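Local coordinates for protein peroxiredoxin 5 (Alvinella pompejana, PDB 2XHF) that probably reduces hydrogen peroxide and organic peroxides with thiols as an antioxidant enzyme of the peroxiredoxin branch of the thioredoxin superfamily, at residues 132-140 and 148-156; 19-27 and 105-114. One frame throughout, in Å; residues are numbered along the deposited sequence.

Contact 1. Residues 132-140 and 148-156; sequences RSRRYAMLI and VSTEPDITG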
loop_
_atom_site.group_PDB
_atom_site.type_symbol
_atom_site.label_atom_id
_atom_site.label_comp_id
_atom_site.label_asym_id
_atom_site.label_seq_id
_atom_site.Cartn_x
_atom_site.Cartn_y
_atom_site.Cartn_z
ATOM N N ARG A 132 7.217 8.955 3.817
ATOM C CA ARG A 132 6.974 7.887 4.753
ATOM C C ARG A 132 7.671 8.250 6.045
ATOM O O ARG A 132 8.173 9.353 6.205
ATOM C CB ARG A 132 7.504 6.577 4.188
ATOM C CG ARG A 132 6.882 6.210 2.833
ATOM C CD ARG A 132 5.372 5.966 2.944
ATOM N NE ARG A 132 4.789 5.521 1.674
ATOM C CZ ARG A 132 4.726 4.262 1.254
ATOM N NH1 ARG A 132 5.136 3.269 2.027
ATOM N NH2 ARG A 132 4.195 3.981 0.075
ATOM N N SER A 133 7.684 7.326 6.981
ATOM C CA SER A 133 8.357 7.564 8.245
ATOM C C SER A 133 9.761 7.014 8.229
ATOM O O SER A 133 9.995 5.936 7.688
ATOM C CB SER A 133 7.610 6.855 9.362
ATOM O OG SER A 133 8.156 7.169 10.640
ATOM N N ARG A 134 10.667 7.719 8.892
ATOM C CA ARG A 134 11.953 7.160 9.258
ATOM C C ARG A 134 11.726 6.068 10.273
ATOM O O ARG A 134 10.679 6.035 10.919
ATOM C CB ARG A 134 12.843 8.221 9.910
ATOM C CG ARG A 134 13.173 9.386 9.006
ATOM C CD ARG A 134 14.175 10.343 9.635
ATOM N NE ARG A 134 14.149 11.628 8.944
ATOM C CZ ARG A 134 14.827 11.916 7.835
ATOM N NH1 ARG A 134 15.622 11.015 7.265
ATOM N NH2 ARG A 134 14.710 13.122 7.295
ATOM N N ARG A 135 12.720 5.202 10.447
ATOM C CA ARG A 135 12.638 4.103 11.385
ATOM C C ARG A 135 13.018 4.542 12.797
ATOM O O ARG A 135 14.067 5.179 13.009
ATOM C CB ARG A 135 13.535 2.943 10.938
ATOM C CG ARG A 135 13.108 2.284 9.636
ATOM C CD ARG A 135 13.911 1.035 9.370
ATOM N NE ARG A 135 15.179 1.353 8.728
ATOM C CZ ARG A 135 15.374 1.369 7.410
ATOM N NH1 ARG A 135 14.386 1.072 6.576
ATOM N NH2 ARG A 135 16.568 1.677 6.920
ATOM N N TYR A 136 12.152 4.211 13.747
ATOM C CA TYR A 136 12.428 4.384 15.165
ATOM C C TYR A 136 11.793 3.247 15.961
ATOM O O TYR A 136 10.955 2.492 15.463
ATOM C CB TYR A 136 11.919 5.737 15.675
ATOM C CG TYR A 136 10.442 5.938 15.434
ATOM C CD1 TYR A 136 9.507 5.362 16.270
ATOM C CD2 TYR A 136 9.985 6.678 14.352
ATOM C CE1 TYR A 136 8.154 5.518 16.048
ATOM C CE2 TYR A 136 8.623 6.832 14.116
ATOM C CZ TYR A 136 7.723 6.256 14.974
ATOM O OH TYR A 136 6.381 6.412 14.748
ATOM N N ALA A 137 12.188 3.128 17.216
ATOM C CA ALA A 137 11.536 2.225 18.163
ATOM C C ALA A 137 11.516 2.933 19.512
ATOM O O ALA A 137 12.540 3.445 19.961
ATOM C CB ALA A 137 12.263 0.902 18.259
ATOM N N MET A 138 10.352 2.960 20.155
ATOM C CA MET A 138 10.196 3.650 21.414
ATOM C C MET A 138 9.512 2.773 22.419
ATOM O O MET A 138 8.639 1.971 22.075
ATOM C CB MET A 138 9.354 4.909 21.207
ATOM C CG MET A 138 10.054 5.940 20.315
ATOM S SD MET A 138 9.109 7.454 20.091
ATOM C CE MET A 138 7.491 6.754 20.224
ATOM N N LEU A 139 9.905 2.955 23.672
ATOM C CA LEU A 139 9.181 2.389 24.789
ATOM C C LEU A 139 8.198 3.447 25.277
ATOM O O LEU A 139 8.561 4.612 25.461
ATOM C CB LEU A 139 10.141 2.025 25.907
ATOM C CG LEU A 139 11.207 0.997 25.579
ATOM C CD1 LEU A 139 11.975 0.650 26.868
ATOM C CD2 LEU A 139 10.619 -0.236 24.961
ATOM N N ILE A 140 6.959 3.028 25.497
ATOM C CA ILE A 140 5.900 3.919 25.892
ATOM C C ILE A 140 5.339 3.444 27.237
ATOM O O ILE A 140 5.269 2.264 27.515
ATOM C CB ILE A 140 4.763 3.881 24.864
ATOM C CG1 ILE A 140 5.265 4.067 23.419
ATOM C CG2 ILE A 140 3.676 4.896 25.218
ATOM C CD1 ILE A 140 5.888 5.369 23.145
ATOM N N VAL A 148 13.870 6.167 23.480
ATOM C CA VAL A 148 13.830 6.336 22.030
ATOM C C VAL A 148 15.105 5.859 21.353
ATOM O O VAL A 148 16.211 6.222 21.755
ATOM C CB VAL A 148 13.665 7.801 21.619
ATOM C CG1 VAL A 148 13.330 7.886 20.132
ATOM C CG2 VAL A 148 12.597 8.462 22.437
ATOM N N SER A 149 14.925 5.090 20.285
ATOM C CA SER A 149 16.020 4.568 19.480
ATOM C C SER A 149 15.775 4.787 17.989
ATOM O O SER A 149 14.619 4.809 17.525
ATOM C CB SER A 149 16.168 3.075 19.741
ATOM O OG SER A 149 16.241 2.831 21.128
ATOM N N THR A 150 16.876 4.939 17.252
ATOM C CA THR A 150 16.865 4.979 15.789
ATOM C C THR A 150 17.958 4.059 15.235
ATOM O O THR A 150 18.683 3.425 15.999
ATOM C CB THR A 150 17.094 6.409 15.255
ATOM O OG1 THR A 150 18.289 6.958 15.832
ATOM C CG2 THR A 150 15.904 7.308 15.588
ATOM N N GLU A 151 18.073 3.980 13.912
ATOM C CA GLU A 151 19.086 3.133 13.285
ATOM C C GLU A 151 20.443 3.368 13.949
ATOM O O GLU A 151 20.811 4.511 14.206
ATOM C CB GLU A 151 19.178 3.433 11.786
ATOM C CG GLU A 151 18.082 2.792 10.939
ATOM C CD GLU A 151 18.369 1.332 10.604
ATOM O OE1 GLU A 151 19.094 0.665 11.376
ATOM O OE2 GLU A 151 17.874 0.848 9.560
ATOM N N PRO A 152 21.191 2.287 14.231
ATOM C CA PRO A 152 20.854 0.890 13.951
ATOM C C PRO A 152 20.220 0.163 15.139
ATOM O O PRO A 152 19.964 -1.036 15.046
ATOM C CB PRO A 152 22.222 0.266 13.632
ATOM C CG PRO A 152 23.270 1.296 14.071
ATOM C CD PRO A 152 22.547 2.392 14.784
ATOM N N ASP A 153 19.976 0.878 16.234
ATOM C CA ASP A 153 19.434 0.280 17.455
ATOM C C ASP A 153 17.937 0.011 17.413
ATOM O O ASP A 153 17.236 0.314 18.379
ATOM C CB ASP A 153 19.701 1.207 18.640
ATOM C CG ASP A 153 21.163 1.306 18.982
ATOM O OD1 ASP A 153 21.863 2.132 18.357
ATOM O OD2 ASP A 153 21.606 0.560 19.881
ATOM N N ILE A 154 17.444 -0.570 16.321
ATOM C CA ILE A 154 16.002 -0.809 16.172
ATOM C C ILE A 154 15.710 -2.297 16.006
ATOM O O ILE A 154 14.707 -2.681 15.409
ATOM C CB ILE A 154 15.438 -0.014 14.987
ATOM C CG1 ILE A 154 16.190 -0.357 13.703
ATOM C CG2 ILE A 154 15.532 1.482 15.274
ATOM C CD1 ILE A 154 15.516 0.155 12.439
ATOM N N THR A 155 16.578 -3.137 16.561
ATOM C CA THR A 155 16.365 -4.577 16.517
ATOM C C THR A 155 15.477 -5.010 17.683
ATOM O O THR A 155 15.184 -4.222 18.578
ATOM C CB THR A 155 17.693 -5.343 16.613
ATOM O OG1 THR A 155 18.366 -4.981 17.823
ATOM C CG2 THR A 155 18.592 -5.025 15.429
ATOM N N GLY A 156 15.036 -6.267 17.684
ATOM C CA GLY A 156 14.275 -6.763 18.819
ATOM C C GLY A 156 15.084 -6.684 20.105
ATOM O O GLY A 156 14.609 -6.232 21.162
HETATM O O HOH W 1 16.331 5.625 11.753
#

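Contact 2. Residues 19-27 and 105-114; sequences IIPDVLVYE and RMLADMHGEF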
loop_
_atom_site.group_PDB
_atom_site.type_symbol
_atom_site.label_atom_id
_atom_site.label_comp_id
_atom_site.label_asym_id
_atom_site.label_seq_id
_atom_site.Cartn_x
_atom_site.Cartn_y
_atom_site.Cartn_z
ATOM N N ILE A 19 4.718 13.312 25.906
ATOM C CA ILE A 19 3.500 12.590 25.553
ATOM C C ILE A 19 3.490 12.446 24.033
ATOM O O ILE A 19 3.704 13.416 23.311
ATOM C CB ILE A 19 2.240 13.344 26.078
ATOM C CG1 ILE A 19 2.314 13.495 27.606
ATOM C CG2 ILE A 19 0.980 12.626 25.676
ATOM C CD1 ILE A 19 1.170 14.233 28.215
ATOM N N ILE A 20 3.265 11.237 23.531
ATOM C CA ILE A 20 3.223 11.062 22.071
ATOM C C ILE A 20 2.061 11.854 21.461
ATOM O O ILE A 20 1.046 12.095 22.127
ATOM C CB ILE A 20 3.135 9.559 21.647
ATOM C CG1 ILE A 20 1.780 8.933 22.054
ATOM C CG2 ILE A 20 4.322 8.757 22.225
ATOM C CD1 ILE A 20 1.610 7.473 21.602
ATOM N N PRO A 21 2.199 12.262 20.186
ATOM C CA PRO A 21 1.112 13.002 19.531
ATOM C C PRO A 21 -0.203 12.247 19.610
ATOM O O PRO A 21 -0.255 11.045 19.375
ATOM C CB PRO A 21 1.584 13.104 18.075
ATOM C CG PRO A 21 3.065 13.053 18.173
ATOM C CD PRO A 21 3.360 12.093 19.295
ATOM N N ASP A 22 -1.250 12.995 19.930
ATOM C CA ASP A 22 -2.581 12.484 20.162
ATOM C C ASP A 22 -3.326 12.608 18.836
ATOM O O ASP A 22 -4.106 13.527 18.636
ATOM C CB ASP A 22 -3.213 13.365 21.261
ATOM C CG ASP A 22 -4.518 12.830 21.818
ATOM O OD1 ASP A 22 -4.946 11.696 21.489
ATOM O OD2 ASP A 22 -5.106 13.588 22.646
ATOM N N VAL A 23 -3.057 11.696 17.910
ATOM C CA VAL A 23 -3.707 11.747 16.605
ATOM C C VAL A 23 -4.380 10.423 16.279
ATOM O O VAL A 23 -4.079 9.390 16.881
ATOM C CB VAL A 23 -2.735 12.115 15.484
ATOM C CG1 VAL A 23 -1.850 13.297 15.876
ATOM C CG2 VAL A 23 -1.920 10.956 15.143
ATOM N N LEU A 24 -5.323 10.476 15.347
ATOM C CA LEU A 24 -6.037 9.288 14.887
ATOM C C LEU A 24 -5.164 8.417 14.005
ATOM O O LEU A 24 -4.443 8.915 13.128
ATOM C CB LEU A 24 -7.264 9.707 14.077
ATOM C CG LEU A 24 -8.430 10.334 14.828
ATOM C CD1 LEU A 24 -9.529 10.634 13.827
ATOM C CD2 LEU A 24 -8.933 9.393 15.915
ATOM N N VAL A 25 -5.211 7.115 14.255
ATOM C CA VAL A 25 -4.618 6.147 13.365
ATOM C C VAL A 25 -5.681 5.149 12.963
ATOM O O VAL A 25 -6.785 5.129 13.507
ATOM C CB VAL A 25 -3.389 5.448 13.985
ATOM C CG1 VAL A 25 -2.301 6.462 14.244
ATOM C CG2 VAL A 25 -3.778 4.742 15.263
ATOM N N TYR A 26 -5.361 4.350 11.951
ATOM C CA TYR A 26 -6.322 3.433 11.364
ATOM C C TYR A 26 -5.826 2.010 11.526
ATOM O O TYR A 26 -4.617 1.770 11.608
ATOM C CB TYR A 26 -6.503 3.771 9.876
ATOM C CG TYR A 26 -6.987 5.163 9.667
ATOM C CD1 TYR A 26 -6.114 6.249 9.764
ATOM C CD2 TYR A 26 -8.319 5.416 9.374
ATOM C CE1 TYR A 26 -6.575 7.540 9.602
ATOM C CE2 TYR A 26 -8.781 6.692 9.214
ATOM C CZ TYR A 26 -7.910 7.753 9.318
ATOM O OH TYR A 26 -8.384 9.032 9.144
ATOM N N GLU A 27 -6.744 1.064 11.615
ATOM C CA GLU A 27 -6.355 -0.330 11.748
ATOM C C GLU A 27 -7.391 -1.164 11.007
ATOM O O GLU A 27 -8.601 -0.950 11.181
ATOM C CB GLU A 27 -6.308 -0.714 13.224
ATOM C CG GLU A 27 -5.744 -2.089 13.504
ATOM C CD GLU A 27 -5.679 -2.390 14.998
ATOM O OE1 GLU A 27 -6.368 -1.711 15.790
ATOM O OE2 GLU A 27 -4.948 -3.323 15.365
ATOM N N ARG A 105 0.161 -4.997 16.836
ATOM C CA ARG A 105 -0.880 -4.136 16.312
ATOM C C ARG A 105 -0.329 -3.385 15.103
ATOM O O ARG A 105 0.707 -2.742 15.194
ATOM C CB ARG A 105 -1.315 -3.149 17.391
ATOM C CG ARG A 105 -1.885 -3.790 18.662
ATOM C CD ARG A 105 -3.303 -4.318 18.470
ATOM N NE ARG A 105 -4.242 -3.263 18.128
ATOM C CZ ARG A 105 -4.756 -2.395 18.990
ATOM N NH1 ARG A 105 -4.470 -2.448 20.293
ATOM N NH2 ARG A 105 -5.584 -1.475 18.534
ATOM N N MET A 106 -1.055 -3.451 13.995
ATOM C CA MET A 106 -0.616 -2.846 12.752
ATOM C C MET A 106 -1.366 -1.559 12.538
ATOM O O MET A 106 -2.534 -1.568 12.137
ATOM C CB MET A 106 -0.825 -3.820 11.588
ATOM C CG MET A 106 0.064 -5.041 11.674
ATOM S SD MET A 106 1.718 -4.641 11.065
ATOM C CE MET A 106 2.695 -5.992 11.715
ATOM N N LEU A 107 -0.687 -0.457 12.832
ATOM C CA LEU A 107 -1.273 0.863 12.817
ATOM C C LEU A 107 -0.907 1.613 11.526
ATOM O O LEU A 107 0.252 1.778 11.195
ATOM C CB LEU A 107 -0.824 1.665 14.035
ATOM C CG LEU A 107 -1.061 1.008 15.390
ATOM C CD1 LEU A 107 -0.568 1.941 16.475
ATOM C CD2 LEU A 107 -2.526 0.641 15.598
ATOM N N ALA A 108 -1.934 2.048 10.822
ATOM C CA ALA A 108 -1.773 2.773 9.567
ATOM C C ALA A 108 -1.894 4.266 9.808
ATOM O O ALA A 108 -2.973 4.762 10.133
ATOM C CB ALA A 108 -2.808 2.311 8.562
ATOM N N ASP A 109 -0.771 4.958 9.730
ATOM C CA ASP A 109 -0.717 6.424 9.817
ATOM C C ASP A 109 -1.020 6.976 8.428
ATOM O O ASP A 109 -0.154 7.538 7.730
ATOM C CB ASP A 109 0.682 6.838 10.259
ATOM C CG ASP A 109 0.801 8.334 10.497
ATOM O OD1 ASP A 109 -0.231 8.972 10.812
ATOM O OD2 ASP A 109 1.932 8.868 10.385
ATOM N N MET A 110 -2.263 6.797 8.017
ATOM C CA MET A 110 -2.589 6.854 6.599
ATOM C C MET A 110 -2.327 8.211 5.960
ATOM O O MET A 110 -1.951 8.279 4.787
ATOM C CB MET A 110 -4.054 6.458 6.407
ATOM C CG MET A 110 -4.504 6.529 4.978
ATOM S SD MET A 110 -6.105 5.770 4.777
ATOM C CE MET A 110 -7.115 6.737 5.798
ATOM N N HIS A 111 -2.570 9.283 6.707
ATOM C CA HIS A 111 -2.363 10.635 6.201
ATOM C C HIS A 111 -0.971 11.152 6.542
ATOM O O HIS A 111 -0.637 12.289 6.216
ATOM C CB HIS A 111 -3.397 11.594 6.813
ATOM C CG HIS A 111 -4.811 11.157 6.621
ATOM N ND1 HIS A 111 -5.439 11.172 5.394
ATOM C CD2 HIS A 111 -5.704 10.648 7.497
ATOM C CE1 HIS A 111 -6.674 10.727 5.530
ATOM N NE2 HIS A 111 -6.859 10.397 6.796
ATOM N N GLY A 112 -0.173 10.327 7.221
ATOM C CA GLY A 112 1.134 10.728 7.698
ATOM C C GLY A 112 1.073 11.739 8.835
ATOM O O GLY A 112 2.080 12.369 9.172
ATOM N N GLU A 113 -0.082 11.852 9.476
ATOM C CA GLU A 113 -0.252 12.871 10.498
ATOM C C GLU A 113 0.603 12.601 11.744
ATOM O O GLU A 113 1.197 13.525 12.309
ATOM C CB GLU A 113 -1.725 13.009 10.887
ATOM C CG GLU A 113 -1.974 14.170 11.817
ATOM C CD GLU A 113 -3.436 14.360 12.151
ATOM O OE1 GLU A 113 -4.251 13.453 11.873
ATOM O OE2 GLU A 113 -3.765 15.435 12.692
ATOM N N PHE A 114 0.663 11.343 12.180
ATOM C CA PHE A 114 1.441 11.003 13.365
ATOM C C PHE A 114 2.919 11.215 13.096
ATOM O O PHE A 114 3.645 11.788 13.910
ATOM C CB PHE A 114 1.180 9.566 13.814
ATOM C CG PHE A 114 1.921 9.181 15.071
ATOM C CD1 PHE A 114 1.450 9.558 16.309
ATOM C CD2 PHE A 114 3.081 8.436 15.012
ATOM C CE1 PHE A 114 2.112 9.198 17.465
ATOM C CE2 PHE A 114 3.756 8.076 16.150
ATOM C CZ PHE A 114 3.274 8.446 17.389
HETATM O O HOH W 2 -4.566 10.745 11.103
HETATM O O HOH W 3 -5.892 13.016 14.063
HETATM O O HOH W 4 -3.518 -4.991 13.880
#

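Contact 1. Residues 132-140 and 148-156
At the edge of the Arg135 guanidinium lie Glu151 OE2, tilted 25° out of its plane, and the Ile154 methyl CD1. The two segments form the antiparallel beta hairpin that closes one margin of the thioredoxin-fold sheet, with the loop that follows it: strands 136-140 and 148-150 run 4.7 Å apart at closest approach with an angle of 165° between their directions. Glu151 uses a single oxygen, OE2, which Arg135 NE meets at 2.9 Å on the anti side but well out of the carboxylate plane, by a bent bond, while NH2 adds a weak one to the same oxygen. Two nitrogens thus share one oxygen and the flat groups stand almost perpendicular, 86° apart, unlike a side-on coplanar pair. The bend at chi3 of Arg135 (-84°) turns NE toward the glutamate, and the aliphatic part of the side chain runs across Ile154, whose CD1 lies 3.6 Å from Arg135 CD.

In the hairpin itself, Ala137 and Ser149 make a hydrogen-bonded pair, with Ala137 N to Ser149 O at 3.0 Å and Ser149 N to Ala137 O at 2.9 Å. Their side chains share one face of the sheet. On the other face Met138 and Val148 lie side by side, with Met138 CG 3.8 Å from Val148 CG1; Tyr136 also emerges there and carries its ring to Phe114 and Leu118 of helix 113-118. The cis peptide bond before Pro152 and an inverse gamma turn centred on Asp153 lead the chain to Thr155, whose OG1 caps Ala158 N of helix 156-165. Beyond the last strand pair, one water bridges the two segments, donating to Arg135 O at 2.6 Å and accepting from Glu151 N at 3.2 Å.

Contact 2. Residues 19-27 and 105-114
A single antiparallel bridge joins strand 24-26, from the small N-terminal sheet, to 105-108, the outermost strand at one side of the central thioredoxin-fold sheet. Tyr26 and Ala108 form the hydrogen-bonded pair: Tyr26 N reaches Ala108 O at 3.0 Å and Ala108 N reaches Tyr26 O at 2.8 Å. The 116° between the strand directions is far from antiparallel, consistent with a single bridge.

Around this bridge the side chains meet in three groups. Met110 CE sits over the centre of one face of the Tyr26 ring, 3.7 Å from the centroid and 10° off the normal, a CH-pi contact; SD makes the Met-aromatic one from farther above the same face, 5.0 Å from the centroid, while Ala108 O lies at the ring edge. Next along the chain from Tyr26, Glu27 is gripped side-on by Arg105, NE binding OE2 and NH2 binding OE1, each at 2.9 Å; the two flat groups are nearly coplanar, 15° apart, and both oxygens are met on their syn sides, the geometry of a two-nitrogen side-on salt bridge. Bends at chi2 and chi3 fold Arg105 back to present this edge to the carboxylate. At the other end the edge of Phe114 receives Val23 CG2 and Pro21 O, and Pro21 CD lies 3.6 Å from Phe114 CE1. Asp109 OD1 accepts the backbone N of Phe114 at 2.9 Å, fixing the helix start against the turn. Two waters link Glu113 OE1 to the backbone N and O of Leu24.

Strand 33-35 flanks strand 24-26, strand 79-84 packs Ile83 on Val25 and Phe114, and helix 88-98 brings Pro88 against Tyr26 and Met110; Met110 also packs on Leu128 of the second subunit.

From the N terminus, residues 19-27 pair with 105-114, so contact 2 closes a loop of 77 residues that includes strands 44-49 and 79-84. Contact 1 opens only afterwards and closes a short hairpin with seven residues between its segments. The two are in series, neither nested nor crossed. Their centres lie about 16 Å apart on opposite sides of the chain's centre, and they involve the two outermost strands of the same five-stranded sheet, 105-108 and 144-150. They still touch: Tyr136 OH packs 3.4 Å from Phe114 CE2, and Ile140 CD1 lies 3.8 Å from Ile20 CG2, joining the N-terminal segment to strand 136-141.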